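Local coordinates for Succinylglutamatedesuccinylase/aspartoacylase (Rhodobacter sphaeroides 2.4.1, PDB 3CDX), which is probably a metal-dependent hydrolase of the succinylglutamate desuccinylase/aspartoacylase family, acting on non-peptide amide or ester bonds, and holds a calcium ion here, at residues Arg10-Asp14 with Tyr26-Pro30; Val41-Ile45 with Leu92-Pro98; Gly53-Leu58 with Gln86-Ile90; Ile114-Pro119 with Gly196-Cys202. All coordinates share one frame; numbering follows the deposited sequence.

Contact 1 of 4, residues Arg10-Asp14 with Tyr26-Pro30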
loop_
_atom_site.group_PDB
_atom_site.type_symbol
_atom_site.label_atom_id
_atom_site.label_comp_id
_atom_site.label_asym_id
_atom_site.label_seq_id
_atom_site.Cartn_x
_atom_site.Cartn_y
_atom_site.Cartn_z
ATOM N N ARG A 10 2.778 18.885 22.798
ATOM C CA ARG A 10 4.018 18.115 22.646
ATOM C C ARG A 10 4.940 18.757 21.582
ATOM O O ARG A 10 6.140 18.446 21.519
ATOM C CB ARG A 10 3.695 16.683 22.232
ATOM C CG ARG A 10 2.719 15.915 23.163
ATOM C CD ARG A 10 2.426 14.504 22.602
ATOM N NE ARG A 10 3.707 13.771 22.450
ATOM C CZ ARG A 10 3.994 12.904 21.473
ATOM N NH1 ARG A 10 3.084 12.596 20.536
ATOM N NH2 ARG A 10 5.196 12.344 21.435
ATOM N N ILE A 11 4.379 19.620 20.734
ATOM C CA ILE A 11 5.167 20.349 19.741
ATOM C C ILE A 11 5.976 21.427 20.457
ATOM O O ILE A 11 5.411 22.284 21.105
ATOM C CB ILE A 11 4.283 20.981 18.620
ATOM C CG1 ILE A 11 3.363 19.915 18.026
ATOM C CG2 ILE A 11 5.172 21.683 17.557
ATOM C CD1 ILE A 11 2.803 20.227 16.641
ATOM N N ALA A 12 7.296 21.370 20.348
ATOM C CA ALA A 12 8.159 22.247 21.119
ATOM C C ALA A 12 8.586 23.426 20.260
ATOM O O ALA A 12 8.901 23.251 19.086
ATOM C CB ALA A 12 9.403 21.470 21.605
ATOM N N CYS A 13 8.613 24.615 20.846
ATOM C CA CYS A 13 9.142 25.784 20.164
ATOM C C CYS A 13 9.859 26.629 21.192
ATOM O O CYS A 13 9.338 26.864 22.283
ATOM C CB CYS A 13 8.022 26.589 19.494
ATOM S SG CYS A 13 8.553 27.896 18.398
ATOM N N ASP A 14 11.062 27.076 20.841
ATOM C CA ASP A 14 11.872 27.916 21.744
ATOM C C ASP A 14 11.774 29.416 21.435
ATOM O O ASP A 14 12.366 30.225 22.128
ATOM C CB ASP A 14 13.343 27.463 21.710
ATOM C CG ASP A 14 13.518 26.018 22.153
ATOM O OD1 ASP A 14 12.822 25.558 23.111
ATOM O OD2 ASP A 14 14.346 25.329 21.535
ATOM N N TYR A 26 12.214 26.814 14.076
ATOM C CA TYR A 26 11.301 25.706 13.774
ATOM C C TYR A 26 10.590 25.336 15.027
ATOM O O TYR A 26 11.192 25.341 16.104
ATOM C CB TYR A 26 12.092 24.481 13.319
ATOM C CG TYR A 26 12.940 24.788 12.128
ATOM C CD1 TYR A 26 12.377 24.815 10.855
ATOM C CD2 TYR A 26 14.306 25.078 12.262
ATOM C CE1 TYR A 26 13.129 25.110 9.762
ATOM C CE2 TYR A 26 15.067 25.406 11.137
ATOM C CZ TYR A 26 14.446 25.402 9.895
ATOM O OH TYR A 26 15.129 25.692 8.764
ATOM N N ALA A 27 9.312 25.003 14.918
ATOM C CA ALA A 27 8.696 24.218 15.987
ATOM C C ALA A 27 8.986 22.756 15.700
ATOM O O ALA A 27 8.872 22.324 14.574
ATOM C CB ALA A 27 7.193 24.478 16.087
ATOM N N ARG A 28 9.331 21.990 16.721
ATOM C CA ARG A 28 9.719 20.596 16.542
ATOM C C ARG A 28 8.557 19.696 16.906
ATOM O O ARG A 28 8.213 19.550 18.100
ATOM C CB ARG A 28 10.943 20.274 17.415
ATOM C CG ARG A 28 12.130 21.158 17.117
ATOM C CD ARG A 28 13.331 20.933 18.060
ATOM N NE ARG A 28 13.110 21.249 19.490
ATOM C CZ ARG A 28 13.136 22.476 20.023
ATOM N NH1 ARG A 28 13.331 23.544 19.263
ATOM N NH2 ARG A 28 12.938 22.641 21.327
ATOM N N ALA A 29 7.924 19.123 15.890
ATOM C CA ALA A 29 6.757 18.290 16.109
ATOM C C ALA A 29 7.188 16.839 16.174
ATOM O O ALA A 29 7.797 16.331 15.191
ATOM C CB ALA A 29 5.738 18.478 14.996
ATOM N N PRO A 30 6.853 16.152 17.296
ATOM C CA PRO A 30 7.237 14.722 17.424
ATOM C C PRO A 30 6.547 13.891 16.358
ATOM O O PRO A 30 5.354 14.095 16.098
ATOM C CB PRO A 30 6.724 14.307 18.820
ATOM C CG PRO A 30 6.288 15.546 19.510
ATOM C CD PRO A 30 6.040 16.615 18.443
HETATM O O HOH W 1 12.370 26.256 18.208
#

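Contact 2 of 4, residues Val41-Ile45 with Leu92-Pro98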
loop_
_atom_site.group_PDB
_atom_site.type_symbol
_atom_site.label_atom_id
_atom_site.label_comp_id
_atom_site.label_asym_id
_atom_site.label_seq_id
_atom_site.Cartn_x
_atom_site.Cartn_y
_atom_site.Cartn_z
ATOM N N VAL A 41 9.462 16.428 13.079
ATOM C CA VAL A 41 9.375 17.218 11.869
ATOM C C VAL A 41 9.522 18.705 12.260
ATOM O O VAL A 41 8.851 19.190 13.176
ATOM C CB VAL A 41 8.072 16.889 11.077
ATOM C CG1 VAL A 41 6.931 17.078 11.927
ATOM C CG2 VAL A 41 7.911 17.772 9.857
ATOM N N GLU A 42 10.408 19.410 11.572
ATOM C CA GLU A 42 10.634 20.832 11.812
ATOM C C GLU A 42 9.688 21.692 10.974
ATOM O O GLU A 42 9.670 21.619 9.725
ATOM C CB GLU A 42 12.092 21.197 11.508
ATOM C CG GLU A 42 13.057 20.623 12.562
ATOM C CD GLU A 42 14.542 20.645 12.166
ATOM O OE1 GLU A 42 14.907 21.070 11.055
ATOM O OE2 GLU A 42 15.355 20.197 12.994
ATOM N N ILE A 43 8.927 22.526 11.676
ATOM C CA ILE A 43 7.941 23.379 11.045
ATOM C C ILE A 43 8.500 24.810 11.110
ATOM O O ILE A 43 8.596 25.388 12.189
ATOM C CB ILE A 43 6.566 23.325 11.773
ATOM C CG1 ILE A 43 6.105 21.903 12.103
ATOM C CG2 ILE A 43 5.483 24.172 11.005
ATOM C CD1 ILE A 43 5.482 21.073 11.007
ATOM N N PRO A 44 8.873 25.381 9.958
ATOM C CA PRO A 44 9.418 26.758 9.967
ATOM C C PRO A 44 8.483 27.857 10.531
ATOM O O PRO A 44 7.313 27.942 10.151
ATOM C CB PRO A 44 9.779 27.021 8.491
ATOM C CG PRO A 44 9.106 25.946 7.696
ATOM C CD PRO A 44 8.870 24.780 8.601
ATOM N N ILE A 45 9.034 28.673 11.436
ATOM C CA ILE A 45 8.348 29.844 12.034
ATOM C C ILE A 45 9.346 31.006 12.132
ATOM O O ILE A 45 10.450 30.837 12.683
ATOM C CB ILE A 45 7.872 29.609 13.506
ATOM C CG1 ILE A 45 6.907 28.445 13.636
ATOM C CG2 ILE A 45 7.226 30.902 14.099
ATOM C CD1 ILE A 45 6.627 28.061 15.111
ATOM N N LEU A 92 4.226 31.340 9.152
ATOM C CA LEU A 92 4.384 29.873 9.042
ATOM C C LEU A 92 4.034 29.548 7.636
ATOM O O LEU A 92 2.881 29.268 7.359
ATOM C CB LEU A 92 3.464 29.089 10.019
ATOM C CG LEU A 92 3.940 29.105 11.479
ATOM C CD1 LEU A 92 3.546 30.429 12.171
ATOM C CD2 LEU A 92 3.416 27.926 12.315
ATOM N N PRO A 93 5.021 29.593 6.721
ATOM C CA PRO A 93 4.708 29.382 5.308
ATOM C C PRO A 93 4.391 27.940 4.964
ATOM O O PRO A 93 3.823 27.687 3.918
ATOM C CB PRO A 93 6.016 29.738 4.607
ATOM C CG PRO A 93 7.075 29.410 5.626
ATOM C CD PRO A 93 6.470 29.841 6.933
ATOM N N ALA A 94 4.759 27.013 5.825
ATOM C CA ALA A 94 4.706 25.598 5.467
ATOM C C ALA A 94 4.267 24.769 6.666
ATOM O O ALA A 94 5.061 24.108 7.282
ATOM C CB ALA A 94 6.079 25.153 4.937
ATOM N N VAL A 95 2.977 24.837 6.994
ATOM C CA VAL A 95 2.489 24.314 8.262
ATOM C C VAL A 95 2.521 22.757 8.273
ATOM O O VAL A 95 3.068 22.159 9.185
ATOM C CB VAL A 95 1.051 24.794 8.520
ATOM C CG1 VAL A 95 0.412 24.034 9.723
ATOM C CG2 VAL A 95 1.022 26.304 8.800
ATOM N N ASN A 96 1.935 22.132 7.256
ATOM C CA ASN A 96 1.768 20.681 7.206
ATOM C C ASN A 96 2.932 20.065 6.453
ATOM O O ASN A 96 2.785 19.581 5.311
ATOM C CB ASN A 96 0.424 20.395 6.519
ATOM C CG ASN A 96 -0.095 18.981 6.765
ATOM O OD1 ASN A 96 0.606 18.121 7.321
ATOM N ND2 ASN A 96 -1.335 18.731 6.322
ATOM N N MET A 97 4.106 20.109 7.071
ATOM C CA MET A 97 5.343 19.659 6.413
ATOM C C MET A 97 5.302 18.260 5.791
ATOM O O MET A 97 5.732 18.081 4.652
ATOM C CB MET A 97 6.537 19.773 7.360
ATOM C CG MET A 97 7.216 21.177 7.295
ATOM S SD MET A 97 7.803 21.665 5.623
ATOM C CE MET A 97 8.742 20.344 5.034
ATOM N N PRO A 98 4.751 17.256 6.519
ATOM C CA PRO A 98 4.690 15.931 5.839
ATOM C C PRO A 98 3.858 15.908 4.553
ATOM O O PRO A 98 4.216 15.210 3.583
ATOM C CB PRO A 98 4.100 14.995 6.919
ATOM C CG PRO A 98 4.362 15.743 8.282
ATOM C CD PRO A 98 4.226 17.209 7.913
#

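Contact 3 of 4, residues Gly53-Leu58 with Gln86-Ile90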
loop_
_atom_site.group_PDB
_atom_site.type_symbol
_atom_site.label_atom_id
_atom_site.label_comp_id
_atom_site.label_asym_id
_atom_site.label_seq_id
_atom_site.Cartn_x
_atom_site.Cartn_y
_atom_site.Cartn_z
ATOM N N GLY A 53 2.164 47.856 17.810
ATOM C CA GLY A 53 1.107 47.578 16.815
ATOM C C GLY A 53 0.487 46.204 16.974
ATOM O O GLY A 53 0.829 45.480 17.919
ATOM N N PRO A 54 -0.451 45.858 16.073
ATOM C CA PRO A 54 -1.186 44.599 16.114
ATOM C C PRO A 54 -0.336 43.430 15.598
ATOM O O PRO A 54 0.768 43.638 15.028
ATOM C CB PRO A 54 -2.385 44.862 15.200
ATOM C CG PRO A 54 -1.910 45.872 14.225
ATOM C CD PRO A 54 -0.894 46.721 14.959
ATOM N N THR A 55 -0.818 42.208 15.837
ATOM C CA THR A 55 -0.083 41.037 15.379
ATOM C C THR A 55 -0.788 40.514 14.141
ATOM O O THR A 55 -1.990 40.289 14.184
ATOM C CB THR A 55 0.016 39.945 16.470
ATOM O OG1 THR A 55 0.871 40.398 17.539
ATOM C CG2 THR A 55 0.597 38.600 15.878
ATOM N N VAL A 56 -0.029 40.325 13.052
ATOM C CA VAL A 56 -0.552 39.689 11.839
ATOM C C VAL A 56 -0.005 38.281 11.695
ATOM O O VAL A 56 1.193 38.079 11.643
ATOM C CB VAL A 56 -0.199 40.512 10.569
ATOM C CG1 VAL A 56 -0.648 39.782 9.315
ATOM C CG2 VAL A 56 -0.810 41.947 10.671
ATOM N N LEU A 57 -0.896 37.296 11.618
ATOM C CA LEU A 57 -0.453 35.912 11.472
ATOM C C LEU A 57 -0.733 35.441 10.057
ATOM O O LEU A 57 -1.880 35.504 9.590
ATOM C CB LEU A 57 -1.109 35.013 12.521
ATOM C CG LEU A 57 -1.070 33.485 12.331
ATOM C CD1 LEU A 57 0.351 32.891 12.477
ATOM C CD2 LEU A 57 -2.065 32.823 13.276
ATOM N N LEU A 58 0.323 34.948 9.404
ATOM C CA LEU A 58 0.328 34.539 7.988
ATOM C C LEU A 58 0.657 33.053 7.916
ATOM O O LEU A 58 1.749 32.629 8.355
ATOM C CB LEU A 58 1.370 35.358 7.188
ATOM C CG LEU A 58 1.154 36.891 7.165
ATOM C CD1 LEU A 58 2.274 37.566 6.497
ATOM C CD2 LEU A 58 -0.203 37.299 6.569
ATOM N N GLN A 86 5.986 47.868 12.849
ATOM C CA GLN A 86 5.345 48.431 14.038
ATOM C C GLN A 86 4.230 47.527 14.534
ATOM O O GLN A 86 3.061 47.640 14.136
ATOM C CB GLN A 86 4.876 49.881 13.813
ATOM C CG GLN A 86 6.027 50.890 13.702
ATOM C CD GLN A 86 6.748 51.141 15.021
ATOM O OE1 GLN A 86 6.121 51.208 16.089
ATOM N NE2 GLN A 86 8.072 51.280 14.956
ATOM N N GLY A 87 4.627 46.594 15.395
ATOM C CA GLY A 87 3.751 45.537 15.833
ATOM C C GLY A 87 4.472 44.200 15.750
ATOM O O GLY A 87 5.621 44.073 16.175
ATOM N N ARG A 88 3.795 43.203 15.175
ATOM C CA ARG A 88 4.328 41.833 15.164
ATOM C C ARG A 88 3.772 41.046 13.992
ATOM O O ARG A 88 2.558 41.060 13.746
ATOM C CB ARG A 88 4.047 41.113 16.487
ATOM C CG ARG A 88 4.758 39.743 16.610
ATOM C CD ARG A 88 4.662 39.128 18.013
ATOM N NE ARG A 88 3.292 39.197 18.511
ATOM C CZ ARG A 88 2.904 38.808 19.719
ATOM N NH1 ARG A 88 1.632 38.941 20.062
ATOM N NH2 ARG A 88 3.772 38.295 20.585
ATOM N N VAL A 89 4.691 40.386 13.275
ATOM C CA VAL A 89 4.385 39.494 12.142
ATOM C C VAL A 89 4.893 38.071 12.472
ATOM O O VAL A 89 6.078 37.874 12.743
ATOM C CB VAL A 89 5.017 39.985 10.828
ATOM C CG1 VAL A 89 4.546 39.123 9.633
ATOM C CG2 VAL A 89 4.666 41.493 10.582
ATOM N N ILE A 90 3.960 37.121 12.485
ATOM C CA ILE A 90 4.250 35.687 12.641
ATOM C C ILE A 90 3.958 34.955 11.323
ATOM O O ILE A 90 2.837 35.024 10.806
ATOM C CB ILE A 90 3.444 35.111 13.813
ATOM C CG1 ILE A 90 3.790 35.890 15.104
ATOM C CG2 ILE A 90 3.707 33.534 13.993
ATOM C CD1 ILE A 90 2.812 35.712 16.212
#

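Contact 4 of 4, residues Ile114-Pro119 with Gly196-Cys202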
loop_
_atom_site.group_PDB
_atom_site.type_symbol
_atom_site.label_atom_id
_atom_site.label_comp_id
_atom_site.label_asym_id
_atom_site.label_seq_id
_atom_site.Cartn_x
_atom_site.Cartn_y
_atom_site.Cartn_z
ATOM N N ILE A 114 -6.038 17.800 7.564
ATOM C CA ILE A 114 -5.839 18.551 8.791
ATOM C C ILE A 114 -6.908 19.616 8.990
ATOM O O ILE A 114 -7.218 19.968 10.131
ATOM C CB ILE A 114 -4.425 19.168 8.865
ATOM C CG1 ILE A 114 -4.112 19.753 10.252
ATOM C CG2 ILE A 114 -4.247 20.217 7.755
ATOM C CD1 ILE A 114 -2.565 20.074 10.474
ATOM N N ASN A 115 -7.465 20.122 7.887
ATOM C CA ASN A 115 -8.474 21.164 7.940
ATOM C C ASN A 115 -9.877 20.609 8.141
ATOM O O ASN A 115 -10.862 21.306 7.929
ATOM C CB ASN A 115 -8.423 22.017 6.668
ATOM C CG ASN A 115 -8.400 23.512 6.954
ATOM O OD1 ASN A 115 -8.103 23.945 8.073
ATOM N ND2 ASN A 115 -8.681 24.324 5.911
ATOM N N ARG A 116 -9.966 19.328 8.500
ATOM C CA ARG A 116 -11.177 18.784 9.066
ATOM C C ARG A 116 -10.869 18.341 10.510
ATOM O O ARG A 116 -11.672 17.587 11.090
ATOM C CB ARG A 116 -11.690 17.576 8.236
ATOM C CG ARG A 116 -11.976 17.847 6.765
ATOM C CD ARG A 116 -12.995 18.978 6.580
ATOM N NE ARG A 116 -13.377 19.213 5.185
ATOM C CZ ARG A 116 -12.980 20.246 4.433
ATOM N NH1 ARG A 116 -12.159 21.169 4.921
ATOM N NH2 ARG A 116 -13.398 20.350 3.171
ATOM N N CYS A 117 -9.710 18.783 11.054
ATOM C CA CYS A 117 -9.207 18.335 12.379
ATOM C C CYS A 117 -9.196 19.387 13.502
ATOM O O CYS A 117 -8.863 19.069 14.644
ATOM C CB CYS A 117 -7.780 17.739 12.292
ATOM S SG CYS A 117 -7.680 16.154 11.467
ATOM N N PHE A 118 -9.518 20.634 13.187
ATOM C CA PHE A 118 -9.488 21.687 14.198
ATOM C C PHE A 118 -10.733 21.620 15.104
ATOM O O PHE A 118 -11.803 21.188 14.646
ATOM C CB PHE A 118 -9.385 23.044 13.530
ATOM C CG PHE A 118 -8.018 23.335 12.956
ATOM C CD1 PHE A 118 -7.728 23.015 11.655
ATOM C CD2 PHE A 118 -7.025 23.917 13.745
ATOM C CE1 PHE A 118 -6.482 23.266 11.126
ATOM C CE2 PHE A 118 -5.773 24.180 13.233
ATOM C CZ PHE A 118 -5.498 23.861 11.917
ATOM N N PRO A 119 -10.612 22.085 16.372
ATOM C CA PRO A 119 -9.431 22.670 17.021
ATOM C C PRO A 119 -8.293 21.693 17.419
ATOM O O PRO A 119 -7.228 22.146 17.868
ATOM C CB PRO A 119 -10.024 23.394 18.243
ATOM C CG PRO A 119 -11.312 22.656 18.542
ATOM C CD PRO A 119 -11.808 22.109 17.239
ATOM N N GLY A 196 -16.687 23.331 9.862
ATOM C CA GLY A 196 -16.657 23.768 11.253
ATOM C C GLY A 196 -15.336 23.383 11.902
ATOM O O GLY A 196 -15.077 23.674 13.086
ATOM N N SER A 197 -14.494 22.722 11.120
ATOM C CA SER A 197 -13.285 22.113 11.657
ATOM C C SER A 197 -12.075 22.588 10.880
ATOM O O SER A 197 -10.981 21.970 10.931
ATOM C CB SER A 197 -13.433 20.588 11.597
ATOM O OG SER A 197 -14.001 20.224 10.345
ATOM N N THR A 198 -12.266 23.684 10.145
ATOM C CA THR A 198 -11.155 24.301 9.438
ATOM C C THR A 198 -10.357 25.201 10.375
ATOM O O THR A 198 -10.834 25.602 11.450
ATOM C CB THR A 198 -11.629 25.173 8.269
ATOM O OG1 THR A 198 -12.391 26.253 8.804
ATOM C CG2 THR A 198 -12.459 24.357 7.249
ATOM N N PHE A 199 -9.158 25.562 9.950
ATOM C CA PHE A 199 -8.412 26.587 10.697
ATOM C C PHE A 199 -9.149 27.927 10.755
ATOM O O PHE A 199 -9.169 28.580 11.794
ATOM C CB PHE A 199 -7.035 26.790 10.115
ATOM C CG PHE A 199 -6.205 27.811 10.844
ATOM C CD1 PHE A 199 -5.834 27.617 12.175
ATOM C CD2 PHE A 199 -5.771 28.962 10.180
ATOM C CE1 PHE A 199 -5.026 28.561 12.836
ATOM C CE2 PHE A 199 -4.978 29.914 10.830
ATOM C CZ PHE A 199 -4.594 29.706 12.154
ATOM N N THR A 200 -9.742 28.351 9.643
ATOM C CA THR A 200 -10.464 29.636 9.629
ATOM C C THR A 200 -11.587 29.652 10.672
ATOM O O THR A 200 -11.784 30.657 11.354
ATOM C CB THR A 200 -10.949 30.070 8.199
ATOM O OG1 THR A 200 -11.797 29.067 7.622
ATOM C CG2 THR A 200 -9.763 30.266 7.255
ATOM N N SER A 201 -12.286 28.525 10.848
ATOM C CA SER A 201 -13.373 28.465 11.835
ATOM C C SER A 201 -12.839 28.657 13.258
ATOM O O SER A 201 -13.546 29.178 14.121
ATOM C CB SER A 201 -14.212 27.181 11.704
ATOM O OG SER A 201 -13.497 26.049 12.166
ATOM N N CYS A 202 -11.582 28.269 13.485
ATOM C CA CYS A 202 -10.897 28.547 14.747
ATOM C C CYS A 202 -10.646 30.030 14.925
ATOM O O CYS A 202 -10.930 30.576 15.983
ATOM C CB CYS A 202 -9.566 27.820 14.819
ATOM S SG CYS A 202 -9.751 26.098 15.074
HETATM O O HOH W 2 -8.829 27.058 6.736
#

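Contact 1 of 4, residues Arg10-Asp14 with Tyr26-Pro30
Two guanidinium groups flank this contact. That of Arg10 lies flat against Pro30, whose CB stands 3.6 Å from Arg10 NH2, with CG off towards the rim of the same face. That of Arg28 has the carbonyl O of Ala12 over one face and the Asp14 carboxylate at its edge, near its plane. Asp14 OD2 sits between the two terminal nitrogens, 3.0 Å from Arg28 NH2, and closes a salt bridge. Its individual hydrogen bonds are weak: the two N-H groups each meet OD2 at 134°, and the carboxylate is turned 39° from the guanidinium plane. A bend at chi3 (-64°) folds the Arg28 chain over Ala12 and carries the charged end back to Asp14.

Beneath the charges the backbones run antiparallel and share a single bridge. Ala12 N donates to Arg28 O at 3.0 Å, and Arg28 N returns the bond to Ala12 O at 2.7 Å. Past the bridge, a water accepts from Asp14 N and donates to Tyr26 O, spanning the gap where direct pairing stops.

Away from the salt bridge, Ile11 supplies the apolar anchor. Its CG2 meets Ala27 CB at 3.7 Å and its CD1 meets Ala29 CB at 3.8 Å, so each branch meets a different one of these alternate alanines; Met129 and Phe133 of helix 126-138 also touch Ile11. Tyr26 points away and bonds through OH to Val303 of a second subunit. The N-terminal segment 10-14 is thus joined by one antiparallel hydrogen-bonded pair to strand 21-30, on the flank away from its partner strand 40-50.

Contact 2 of 4, residues Val41-Ile45 with Leu92-Pro98
Apolar contacts carry most of this interface. Val41 CG2 presses on Met97 CB at 3.5 Å, tighter than usual for two carbons; with CG2 anti to the backbone N, this branch is the one that faces the helix start. The Ile43 and Met97 side chains pass antiparallel, Ile43 CD1 lying 4.0 Å from Met97 CB. At the other end Ile45 and Leu92 lie alongside with the same heading, Ile45 CG1 resting 3.7 Å from Leu92 CG. Between them the Pro44 ring meets two neighbours, CG on Ala94 CB and CD on Met97 CG, the latter pair of side chains being roughly perpendicular.

A second group of contacts sets carbon against backbone oxygen. Ile43 CD1 comes within 3.2 Å of Val95 O, and its CG2 also lies near Ala94 O. In the reverse direction Met97 CG approaches Glu42 O at 3.5 Å, while the ring of Pro93 and the CA of Leu92 lie against Pro44 O.

No hydrogen bond crosses between the segments. Their polar groups look elsewhere: Glu42 forms a salt bridge with Arg329 of a third subunit, and Asn96 ND2 donates to Val62 O.

The contact joins strand 40-50, which lies between strands 21-30 and 87-92, to the turn that leads from strand 87-92 into helix 97-102. Phe126 and Leu134 of helix 126-138 pack alongside, and Val300 of a second subunit touches Pro44 and Ala94.

Contact 3 of 4, residues Gly53-Leu58 with Gln86-Ile90
Thr55 OG1 takes two N-H groups from one arginine: Arg88 NE at 2.9 Å and Arg88 NH1 at 3.0 Å. Both bonds lie close to the guanidinium plane, with the hydroxyl only 6° out of it, so the group is held side-on. Arg88 leaves its backbone extended and then bends at chi3 (47°), which brings NE back to the threonine. The methyl of Thr55 points on to Ile90, with CG2 3.7 Å from Ile90 CD1. Farther along, Leu57 CD1 touches Ile90 CG2, also at 3.7 Å. Thr55, Leu57, Arg88 and Ile90 thus occupy one face of the sheet, and Val56 and Val89 the other.

These side chains are set in register by the backbone. Arg88 N donates to Pro54 O, Val56 N to Arg88 O at 2.8 Å, Ile90 N to Val56 O, and Leu58 N to Ile90 O at 2.9 Å. The last is nearly straight. At the start, Gly53 and Gly87 approach to 3.5 Å between their CA atoms; Gly53 CA lies directly against Gln86 O, and Gly87 has a backbone conformation that by itself calls for glycine.

Outside the pair, Arg88 NH2 reaches Phe17 O, which anchors the far side of the guanidinium. Thr55 N is taken by Asp143, on the side of strand 144-148, while Leu237 of helix 223-239 lies against the Val56 and Val89 face. The axes of strand segments 55-58 and 87-90 approach to 4.7 Å and run 10° from parallel, linked through helix 68-79: the beta-alpha-beta crossover of the zinc-exopeptidase-like catalytic domain.

Contact 4 of 4, residues Ile114-Pro119 with Gly196-Cys202
Phe118 has the most surface buried here, and its ring is met from several directions. Phe199 CB sits over one face, 4.0 Å from the ring centroid, as a CH-pi contact; the two rings themselves are inclined at 53°. Ser197 O lies at the edge, near the ring plane. Cys202 SG lies oblique to the ring, 4.7 Å from its centroid, and touches Phe118 CB at 3.4 Å.

Ser197, nearly as buried, contributes both backbone and side chain: its O accepts from Phe118 N at 3.0 Å, and its CB and OG lie against Arg116 and Phe118 O.

Asn115 makes the polar tie to the helix. Its OD1 accepts from Phe199 N at 2.7 Å, and its ND2 donates to a water that also accepts a weak bond from Thr200 N. The helix start has its own N-cap, Thr198 OG1 accepting from Ser201 N at 3.1 Å.

Outside the pair, Arg123 of a fourth subunit bonds to both Phe118 O and Gly196 O. Asn115 packs on His63 and His149, which bind the calcium ion about 5 Å from its side chain. With OD1 taken by Phe199 N and ND2 by water, the orientation of the amide is probably set beside those ligands, consistent with a second-shell role at the metal site.

Contacts 2, 3 and 4 are buried, whereas contact 1 is only partly buried, its centre about 23 Å from the chain's centre. Contacts 1 and 2 use neighbouring strands, 21-30 and 40-50: Ala29 O meets Val41 N at 2.7 Å. Contacts 2 and 3 meet on strand 87-92, where Leu92 N lies 2.9 Å from Leu58 O, and contact 3 is nested within the loop that contact 2 closes. Chemistry follows place: charge and a single bridge at the edge in contact 1, apolar and carbon-oxygen packing without a crossing hydrogen bond in contact 2, regular parallel pairing in contact 3. Contact 4, nearest the metal, mixes an aromatic pair and a sulfur contact with side-chain and backbone hydrogen bonds.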